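Local coordinates for Pap fimbrial major pilin protein (Escherichia coli, PDB 2UY6) that polymerizes into the thick right-handed helical rod of the P pilus, which enables bacteria to colonize the epithelium of specific host organs, at residues B[79-90]-B[112-121]; B[99-107]-B[132-140]. The protein carries 2 engineered substitutions. All coordinates share one frame; numbering follows the deposited sequence.

Interaction 1: B[79-90]-B[112-121]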
loop_
_atom_site.group_PDB
_atom_site.type_symbol
_atom_site.label_atom_id
_atom_site.label_comp_id
_atom_site.label_asym_id
_atom_site.label_seq_id
_atom_site.Cartn_x
_atom_site.Cartn_y
_atom_site.Cartn_z
ATOM N N LEU B 79 -1.282 11.537 -11.252
ATOM C CA LEU B 79 -2.507 12.094 -10.705
ATOM C C LEU B 79 -3.328 12.753 -11.808
ATOM O O LEU B 79 -2.782 13.461 -12.653
ATOM C CB LEU B 79 -2.129 13.098 -9.620
ATOM C CG LEU B 79 -3.217 13.830 -8.849
ATOM C CD1 LEU B 79 -2.592 14.496 -7.634
ATOM C CD2 LEU B 79 -3.881 14.858 -9.745
ATOM N N ALA B 80 -4.637 12.517 -11.816
ATOM C CA ALA B 80 -5.487 13.107 -12.845
ATOM C C ALA B 80 -6.969 13.180 -12.481
ATOM O O ALA B 80 -7.486 12.360 -11.710
ATOM C CB ALA B 80 -5.316 12.344 -14.161
ATOM N N PHE B 81 -7.654 14.173 -13.041
ATOM C CA PHE B 81 -9.077 14.331 -12.793
ATOM C C PHE B 81 -9.836 13.896 -14.033
ATOM O O PHE B 81 -9.366 14.073 -15.163
ATOM C CB PHE B 81 -9.430 15.780 -12.481
ATOM C CG PHE B 81 -8.983 16.244 -11.127
ATOM C CD1 PHE B 81 -7.669 16.634 -10.906
ATOM C CD2 PHE B 81 -9.887 16.315 -10.079
ATOM C CE1 PHE B 81 -7.263 17.096 -9.656
ATOM C CE2 PHE B 81 -9.493 16.776 -8.823
ATOM C CZ PHE B 81 -8.178 17.168 -8.610
ATOM N N THR B 82 -11.013 13.321 -13.823
ATOM C CA THR B 82 -11.830 12.879 -14.934
ATOM C C THR B 82 -13.303 13.135 -14.685
ATOM O O THR B 82 -13.809 12.922 -13.584
ATOM C CB THR B 82 -11.593 11.382 -15.232
ATOM O OG1 THR B 82 -10.500 11.261 -16.152
ATOM C CG2 THR B 82 -12.835 10.732 -15.828
ATOM N N GLY B 83 -13.973 13.609 -15.727
ATOM C CA GLY B 83 -15.391 13.898 -15.661
ATOM C C GLY B 83 -15.839 14.437 -17.005
ATOM O O GLY B 83 -14.998 14.820 -17.821
ATOM N N PRO B 84 -17.150 14.470 -17.280
ATOM C CA PRO B 84 -17.662 14.984 -18.556
ATOM C C PRO B 84 -17.253 16.441 -18.731
ATOM O O PRO B 84 -17.336 17.229 -17.783
ATOM C CB PRO B 84 -19.164 14.829 -18.400
ATOM C CG PRO B 84 -19.358 15.027 -16.921
ATOM C CD PRO B 84 -18.256 14.175 -16.356
ATOM N N ILE B 85 -16.810 16.798 -19.933
ATOM C CA ILE B 85 -16.370 18.165 -20.205
ATOM C C ILE B 85 -17.236 18.945 -21.194
ATOM O O ILE B 85 -17.956 18.366 -22.010
ATOM C CB ILE B 85 -14.937 18.195 -20.765
ATOM C CG1 ILE B 85 -14.880 17.398 -22.067
ATOM C CG2 ILE B 85 -13.961 17.638 -19.749
ATOM C CD1 ILE B 85 -13.525 17.444 -22.764
ATOM N N VAL B 86 -17.151 20.270 -21.111
ATOM C CA VAL B 86 -17.882 21.144 -22.018
ATOM C C VAL B 86 -17.158 20.985 -23.349
ATOM O O VAL B 86 -16.011 21.412 -23.486
ATOM C CB VAL B 86 -17.791 22.619 -21.579
ATOM C CG1 VAL B 86 -18.618 23.484 -22.499
ATOM C CG2 VAL B 86 -18.266 22.768 -20.157
ATOM N N ASN B 87 -17.823 20.357 -24.314
ATOM C CA ASN B 87 -17.236 20.117 -25.628
ATOM C C ASN B 87 -16.303 21.246 -26.044
ATOM O O ASN B 87 -16.708 22.404 -26.122
ATOM C CB ASN B 87 -18.336 19.944 -26.676
ATOM C CG ASN B 87 -17.801 19.428 -28.004
ATOM O OD1 ASN B 87 -17.490 18.244 -28.145
ATOM N ND2 ASN B 87 -17.679 20.321 -28.981
ATOM N N GLY B 88 -15.046 20.900 -26.292
ATOM C CA GLY B 88 -14.070 21.895 -26.697
ATOM C C GLY B 88 -13.401 22.635 -25.551
ATOM O O GLY B 88 -12.637 23.578 -25.780
ATOM N N HIS B 89 -13.675 22.220 -24.317
ATOM C CA HIS B 89 -13.083 22.873 -23.148
ATOM C C HIS B 89 -12.822 21.875 -22.014
ATOM O O HIS B 89 -13.578 21.790 -21.041
ATOM C CB HIS B 89 -14.009 23.999 -22.683
ATOM C CG HIS B 89 -14.285 25.019 -23.745
ATOM N ND1 HIS B 89 -13.412 26.047 -24.034
ATOM C CD2 HIS B 89 -15.309 25.136 -24.624
ATOM C CE1 HIS B 89 -13.887 26.753 -25.045
ATOM N NE2 HIS B 89 -15.036 26.220 -25.422
ATOM N N SER B 90 -11.731 21.130 -22.155
ATOM C CA SER B 90 -11.349 20.112 -21.187
ATOM C C SER B 90 -11.128 20.652 -19.781
ATOM O O SER B 90 -11.071 19.886 -18.823
ATOM C CB SER B 90 -10.087 19.398 -21.666
ATOM O OG SER B 90 -9.010 20.309 -21.771
ATOM N N VAL B 112 -6.888 22.547 -13.948
ATOM C CA VAL B 112 -7.027 21.108 -14.068
ATOM C C VAL B 112 -7.805 20.831 -15.350
ATOM O O VAL B 112 -8.612 21.652 -15.780
ATOM C CB VAL B 112 -7.811 20.525 -12.872
ATOM C CG1 VAL B 112 -8.255 19.103 -13.175
ATOM C CG2 VAL B 112 -6.945 20.552 -11.624
ATOM N N VAL B 113 -7.541 19.693 -15.973
ATOM C CA VAL B 113 -8.258 19.298 -17.174
ATOM C C VAL B 113 -8.919 17.966 -16.837
ATOM O O VAL B 113 -8.364 17.171 -16.074
ATOM C CB VAL B 113 -7.308 19.135 -18.377
ATOM C CG1 VAL B 113 -6.887 20.498 -18.885
ATOM C CG2 VAL B 113 -6.085 18.343 -17.974
ATOM N N PHE B 114 -10.102 17.723 -17.390
ATOM C CA PHE B 114 -10.824 16.490 -17.101
ATOM C C PHE B 114 -10.964 15.529 -18.271
ATOM O O PHE B 114 -11.708 14.558 -18.181
ATOM C CB PHE B 114 -12.221 16.806 -16.570
ATOM C CG PHE B 114 -12.236 17.764 -15.426
ATOM C CD1 PHE B 114 -12.155 19.130 -15.646
ATOM C CD2 PHE B 114 -12.331 17.300 -14.122
ATOM C CE1 PHE B 114 -12.170 20.026 -14.575
ATOM C CE2 PHE B 114 -12.345 18.187 -13.046
ATOM C CZ PHE B 114 -12.265 19.545 -13.272
ATOM N N ASP B 115 -10.273 15.796 -19.372
ATOM C CA ASP B 115 -10.358 14.916 -20.534
ATOM C C ASP B 115 -9.448 13.719 -20.311
ATOM O O ASP B 115 -9.197 12.928 -21.221
ATOM C CB ASP B 115 -9.927 15.651 -21.802
ATOM C CG ASP B 115 -8.512 16.194 -21.712
ATOM O OD1 ASP B 115 -8.008 16.701 -22.732
ATOM O OD2 ASP B 115 -7.902 16.125 -20.624
ATOM N N GLY B 116 -8.962 13.585 -19.085
ATOM C CA GLY B 116 -8.067 12.495 -18.792
ATOM C C GLY B 116 -6.675 12.873 -19.263
ATOM O O GLY B 116 -6.096 12.225 -20.136
ATOM N N SER B 117 -6.155 13.961 -18.708
ATOM C CA SER B 117 -4.810 14.415 -19.024
ATOM C C SER B 117 -4.119 14.508 -17.673
ATOM O O SER B 117 -4.749 14.821 -16.662
ATOM C CB SER B 117 -4.824 15.772 -19.735
ATOM O OG SER B 117 -5.224 15.630 -21.090
ATOM N N GLU B 118 -2.830 14.212 -17.655
ATOM C CA GLU B 118 -2.065 14.222 -16.421
ATOM C C GLU B 118 -2.051 15.563 -15.708
ATOM O O GLU B 118 -1.830 16.608 -16.317
ATOM C CB GLU B 118 -0.639 13.760 -16.709
ATOM C CG GLU B 118 0.186 13.440 -15.481
ATOM C CD GLU B 118 1.395 12.592 -15.822
ATOM O OE1 GLU B 118 1.204 11.421 -16.228
ATOM O OE2 GLU B 118 2.530 13.101 -15.691
ATOM N N GLY B 119 -2.304 15.514 -14.407
ATOM C CA GLY B 119 -2.307 16.712 -13.598
ATOM C C GLY B 119 -0.999 16.790 -12.842
ATOM O O GLY B 119 -0.146 15.920 -12.987
ATOM N N ASP B 120 -0.842 17.825 -12.029
ATOM C CA ASP B 120 0.378 18.012 -11.258
ATOM C C ASP B 120 0.374 17.200 -9.962
ATOM O O ASP B 120 -0.233 17.601 -8.963
ATOM C CB ASP B 120 0.561 19.497 -10.945
ATOM C CG ASP B 120 1.879 19.794 -10.267
ATOM O OD1 ASP B 120 2.136 19.225 -9.185
ATOM O OD2 ASP B 120 2.659 20.604 -10.813
ATOM N N ALA B 121 1.065 16.061 -9.992
ATOM C CA ALA B 121 1.169 15.163 -8.841
ATOM C C ALA B 121 2.413 15.466 -8.003
ATOM O O ALA B 121 3.340 14.655 -7.920
ATOM C CB ALA B 121 1.201 13.713 -9.316
HETATM O O HOH W 1 0.691 13.229 -12.252
HETATM O O HOH W 2 -6.454 15.983 -14.879
#
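Phe81 and Phe114 meet where the chain at 112-121 runs along strand 77-86 of the incomplete immunoglobulin-like fold of a pilin. The pairing is irregular. Few direct backbone bonds cross, and water fills in for others. Gly119 N donates to Leu79 O at 2.7 Å, nearly in line with the carbonyl. Between the same two residues, water 1 accepts a hydrogen bond from Leu79 N and donates one to Gly119 O, so the pair is held by one direct and one water-mediated link. Water 2 accepts from Phe81 N at 2.8 Å. It also lies within donor range of Val113 O and Ser117 O, which lie before and after the corner at Gly116. Phe81 O receives a CA-H...O contact from Phe114 CA, and Thr82 OG1 gives it a weak bond. Gly83 N makes a long, weak bond to Phe114 O. At the far end Phe114 N donates to Ser90 O at 2.8 Å, with the donor tilted 20° from the carbonyl plane. The same oxygen sits at the edge of the Phe114 ring, near its plane. The ring carbon CD2 of Phe114 lies 3.7 Å from Phe81 CB. Val112 CG1 lies over one face of the Phe114 ring, offset toward its rim, and also reaches Phe81 CD1 at 3.4 Å. Phe81 CG stands anti to its carbonyl carbon (chi1 -73°), and the Phe81 and Val112 side chains cross at about a right angle. Beyond the contact, Phe158 and Tyr133 also meet the Phe81 ring. Ile85 CG2 packs on Phe114 CB. Within segment 112-121, Ser117 OG donates to Asp115 OD2 at 2.8 Å, from the syn side and 34° out of the carboxylate plane.

Interaction 2: B[99-107]-B[132-140]; sequences TGLAIVVQG and HYTAVVKKS. Engineered in segment 99-107: Leu101 (natural residue Thr).
This is a regular antiparallel strand pair, 101-106 against 132-139, inside the larger sheet of the pilin's immunoglobulin-like fold. The strand directions make an angle of 146°. Ala102 with Lys138, Val104 with Val136 and Gln106 with Thr134 are hydrogen-bonded pairs, each closed by two N-H...O bonds. Val104 N to Val136 O is nearly straight, 171° at the hydrogen. A seventh bond, Ser140 N to Gly100 O at 2.8 Å, continues the ladder past the strand end. Between these rungs, CA-H...O contacts line the non-hydrogen-bonded pairs.

Val104 and Val136 lie side by side and point the same way, with Val104 CB 3.7 Å from Val136 CG2. On their face Thr134 OG1, placed between its backbone N and carbonyl carbon (chi1 38°), comes within 3.5 Å of Gln106 CB. Water 3 bridges this hydroxyl and Gln106 O. Lys138 bends at its end, so that NZ reaches Lys139 O; Glu92 holds the same NZ in a salt bridge.

The other face is apolar, with Ile103, Val105, Ala135 and Val137. Val105 CG2 meets Ala135 CB, and its CG1 reaches Tyr133 CB at 3.8 Å. The engineered Leu101 sets CD1 3.7 Å from Val137 CG1. Tyr133 CD2 lies 3.3 Å from Gly107 CA.

Ile103 also packs on an apolar side chain of another protein's chain. Within the sheet, strand 130-139 has strand 52-59 on its other side, and strand 101-106 has strand 93-94 on its other side. From the other sheet, strand 77-86 touches Ala102, Tyr133 and Ser140.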
loop_
_atom_site.group_PDB
_atom_site.type_symbol
_atom_site.label_atom_id
_atom_site.label_comp_id
_atom_site.label_asym_id
_atom_site.label_seq_id
_atom_site.Cartn_x
_atom_site.Cartn_y
_atom_site.Cartn_z
ATOM N N THR B 99 -28.509 23.771 -16.104
ATOM C CA THR B 99 -28.446 25.184 -15.762
ATOM C C THR B 99 -27.566 25.943 -16.741
ATOM O O THR B 99 -27.640 27.165 -16.827
ATOM C CB THR B 99 -27.868 25.396 -14.350
ATOM O OG1 THR B 99 -26.562 24.806 -14.276
ATOM C CG2 THR B 99 -28.776 24.775 -13.294
ATOM N N GLY B 100 -26.736 25.220 -17.483
ATOM C CA GLY B 100 -25.844 25.869 -18.426
ATOM C C GLY B 100 -24.515 26.243 -17.781
ATOM O O GLY B 100 -23.637 26.826 -18.420
ATOM N N LEU B 101 -24.356 25.910 -16.506
ATOM C CA LEU B 101 -23.121 26.227 -15.808
ATOM C C LEU B 101 -22.053 25.144 -15.968
ATOM O O LEU B 101 -22.342 23.997 -16.325
ATOM C CB LEU B 101 -23.413 26.445 -14.325
ATOM C CG LEU B 101 -24.516 27.461 -14.017
ATOM C CD1 LEU B 101 -24.741 27.527 -12.508
ATOM C CD2 LEU B 101 -24.129 28.823 -14.577
ATOM N N ALA B 102 -20.812 25.529 -15.698
ATOM C CA ALA B 102 -19.667 24.632 -15.781
ATOM C C ALA B 102 -18.742 24.921 -14.592
ATOM O O ALA B 102 -18.757 26.029 -14.043
ATOM C CB ALA B 102 -18.928 24.860 -17.086
ATOM N N ILE B 103 -17.950 23.930 -14.188
ATOM C CA ILE B 103 -17.032 24.104 -13.068
ATOM C C ILE B 103 -15.580 24.078 -13.519
ATOM O O ILE B 103 -15.176 23.227 -14.309
ATOM C CB ILE B 103 -17.228 23.021 -11.992
ATOM C CG1 ILE B 103 -18.635 23.125 -11.400
ATOM C CG2 ILE B 103 -16.177 23.187 -10.882
ATOM C CD1 ILE B 103 -18.927 22.095 -10.329
ATOM N N VAL B 104 -14.809 25.023 -12.995
ATOM C CA VAL B 104 -13.393 25.168 -13.307
ATOM C C VAL B 104 -12.569 24.974 -12.026
ATOM O O VAL B 104 -12.902 25.525 -10.974
ATOM C CB VAL B 104 -13.140 26.569 -13.916
ATOM C CG1 VAL B 104 -11.690 26.984 -13.739
ATOM C CG2 VAL B 104 -13.506 26.546 -15.394
ATOM N N VAL B 105 -11.504 24.181 -12.113
ATOM C CA VAL B 105 -10.668 23.917 -10.946
ATOM C C VAL B 105 -9.209 24.284 -11.178
ATOM O O VAL B 105 -8.589 23.870 -12.169
ATOM C CB VAL B 105 -10.761 22.430 -10.509
ATOM C CG1 VAL B 105 -9.890 22.182 -9.268
ATOM C CG2 VAL B 105 -12.207 22.078 -10.208
ATOM N N GLN B 106 -8.680 25.069 -10.242
ATOM C CA GLN B 106 -7.308 25.553 -10.283
ATOM C C GLN B 106 -6.458 24.878 -9.201
ATOM O O GLN B 106 -6.840 24.826 -8.027
ATOM C CB GLN B 106 -7.306 27.074 -10.094
ATOM C CG GLN B 106 -5.973 27.754 -10.354
ATOM C CD GLN B 106 -6.085 29.273 -10.369
ATOM O OE1 GLN B 106 -6.875 29.845 -11.133
ATOM N NE2 GLN B 106 -5.290 29.935 -9.526
ATOM N N GLY B 107 -5.300 24.374 -9.614
ATOM C CA GLY B 107 -4.411 23.689 -8.696
ATOM C C GLY B 107 -3.339 24.561 -8.089
ATOM O O GLY B 107 -3.552 25.172 -7.046
ATOM N N HIS B 132 -4.151 21.319 -2.276
ATOM C CA HIS B 132 -5.063 22.463 -2.318
ATOM C C HIS B 132 -5.449 22.878 -3.733
ATOM O O HIS B 132 -4.589 23.040 -4.596
ATOM C CB HIS B 132 -4.432 23.673 -1.615
ATOM C CG HIS B 132 -3.941 23.393 -0.224
ATOM N ND1 HIS B 132 -4.788 23.257 0.857
ATOM C CD2 HIS B 132 -2.685 23.258 0.266
ATOM C CE1 HIS B 132 -4.076 23.056 1.952
ATOM N NE2 HIS B 132 -2.796 23.052 1.622
ATOM N N TYR B 133 -6.749 23.043 -3.954
ATOM C CA TYR B 133 -7.288 23.481 -5.241
ATOM C C TYR B 133 -8.409 24.481 -4.952
ATOM O O TYR B 133 -8.848 24.627 -3.810
ATOM C CB TYR B 133 -7.911 22.323 -6.033
ATOM C CG TYR B 133 -6.988 21.193 -6.429
ATOM C CD1 TYR B 133 -6.755 20.111 -5.573
ATOM C CD2 TYR B 133 -6.358 21.195 -7.670
ATOM C CE1 TYR B 133 -5.914 19.061 -5.951
ATOM C CE2 TYR B 133 -5.520 20.155 -8.053
ATOM C CZ TYR B 133 -5.301 19.094 -7.191
ATOM O OH TYR B 133 -4.457 18.087 -7.580
ATOM N N THR B 134 -8.860 25.178 -5.985
ATOM C CA THR B 134 -9.977 26.105 -5.838
ATOM C C THR B 134 -10.898 25.823 -7.007
ATOM O O THR B 134 -10.448 25.473 -8.097
ATOM C CB THR B 134 -9.551 27.583 -5.874
ATOM O OG1 THR B 134 -8.503 27.754 -6.828
ATOM C CG2 THR B 134 -9.098 28.042 -4.504
ATOM N N ALA B 135 -12.194 25.951 -6.774
ATOM C CA ALA B 135 -13.158 25.687 -7.822
ATOM C C ALA B 135 -14.141 26.834 -7.943
ATOM O O ALA B 135 -14.621 27.367 -6.938
ATOM C CB ALA B 135 -13.894 24.388 -7.527
ATOM N N VAL B 136 -14.436 27.202 -9.184
ATOM C CA VAL B 136 -15.373 28.282 -9.472
ATOM C C VAL B 136 -16.447 27.812 -10.442
ATOM O O VAL B 136 -16.193 26.993 -11.326
ATOM C CB VAL B 136 -14.664 29.501 -10.115
ATOM C CG1 VAL B 136 -13.759 30.188 -9.102
ATOM C CG2 VAL B 136 -13.850 29.040 -11.310
ATOM N N VAL B 137 -17.652 28.329 -10.266
ATOM C CA VAL B 137 -18.763 27.991 -11.144
ATOM C C VAL B 137 -18.964 29.161 -12.114
ATOM O O VAL B 137 -18.868 30.324 -11.715
ATOM C CB VAL B 137 -20.064 27.779 -10.340
ATOM C CG1 VAL B 137 -21.237 27.531 -11.287
ATOM C CG2 VAL B 137 -19.888 26.611 -9.387
ATOM N N LYS B 138 -19.217 28.862 -13.383
ATOM C CA LYS B 138 -19.443 29.921 -14.358
ATOM C C LYS B 138 -20.278 29.430 -15.528
ATOM O O LYS B 138 -20.521 28.233 -15.664
ATOM C CB LYS B 138 -18.114 30.484 -14.867
ATOM C CG LYS B 138 -17.373 29.600 -15.846
ATOM C CD LYS B 138 -16.031 30.216 -16.182
ATOM C CE LYS B 138 -15.445 29.617 -17.433
ATOM N NZ LYS B 138 -16.317 29.916 -18.604
ATOM N N LYS B 139 -20.731 30.365 -16.358
ATOM C CA LYS B 139 -21.527 30.012 -17.520
ATOM C C LYS B 139 -20.635 29.171 -18.416
ATOM O O LYS B 139 -19.443 29.438 -18.541
ATOM C CB LYS B 139 -21.988 31.267 -18.265
ATOM C CG LYS B 139 -22.921 30.966 -19.434
ATOM C CD LYS B 139 -23.502 32.230 -20.053
ATOM C CE LYS B 139 -22.430 33.079 -20.709
ATOM N NZ LYS B 139 -23.013 34.311 -21.320
ATOM N N SER B 140 -21.221 28.141 -19.014
ATOM C CA SER B 140 -20.505 27.236 -19.899
ATOM C C SER B 140 -19.951 27.981 -21.099
ATOM O O SER B 140 -20.511 28.988 -21.513
ATOM C CB SER B 140 -21.449 26.140 -20.383
ATOM O OG SER B 140 -20.873 25.427 -21.455
HETATM O O HOH W 3 -5.924 27.238 -6.580
#

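Interactions 1 and 2 join different parts of one pilin domain, and their centres lie 12 Å apart. Their segments alternate along the chain: 79-90, 99-107, 112-121, 132-140. Interaction 2 is a ladder within the larger sheet. Interaction 1 lies along strand 77-86, which pairs with strand 153-162. The two contacts touch directly. Val112 N is 2.8 Å from Val105 O, a probable hydrogen bond that ties segment 112-121 to strand 101-106. Phe81 CE1 lies 3.6 Å from Tyr133 OH, and these two rings meet edge to face. Farther along, Val86 CG2 packs on Ala102 CB at 3.8 Å.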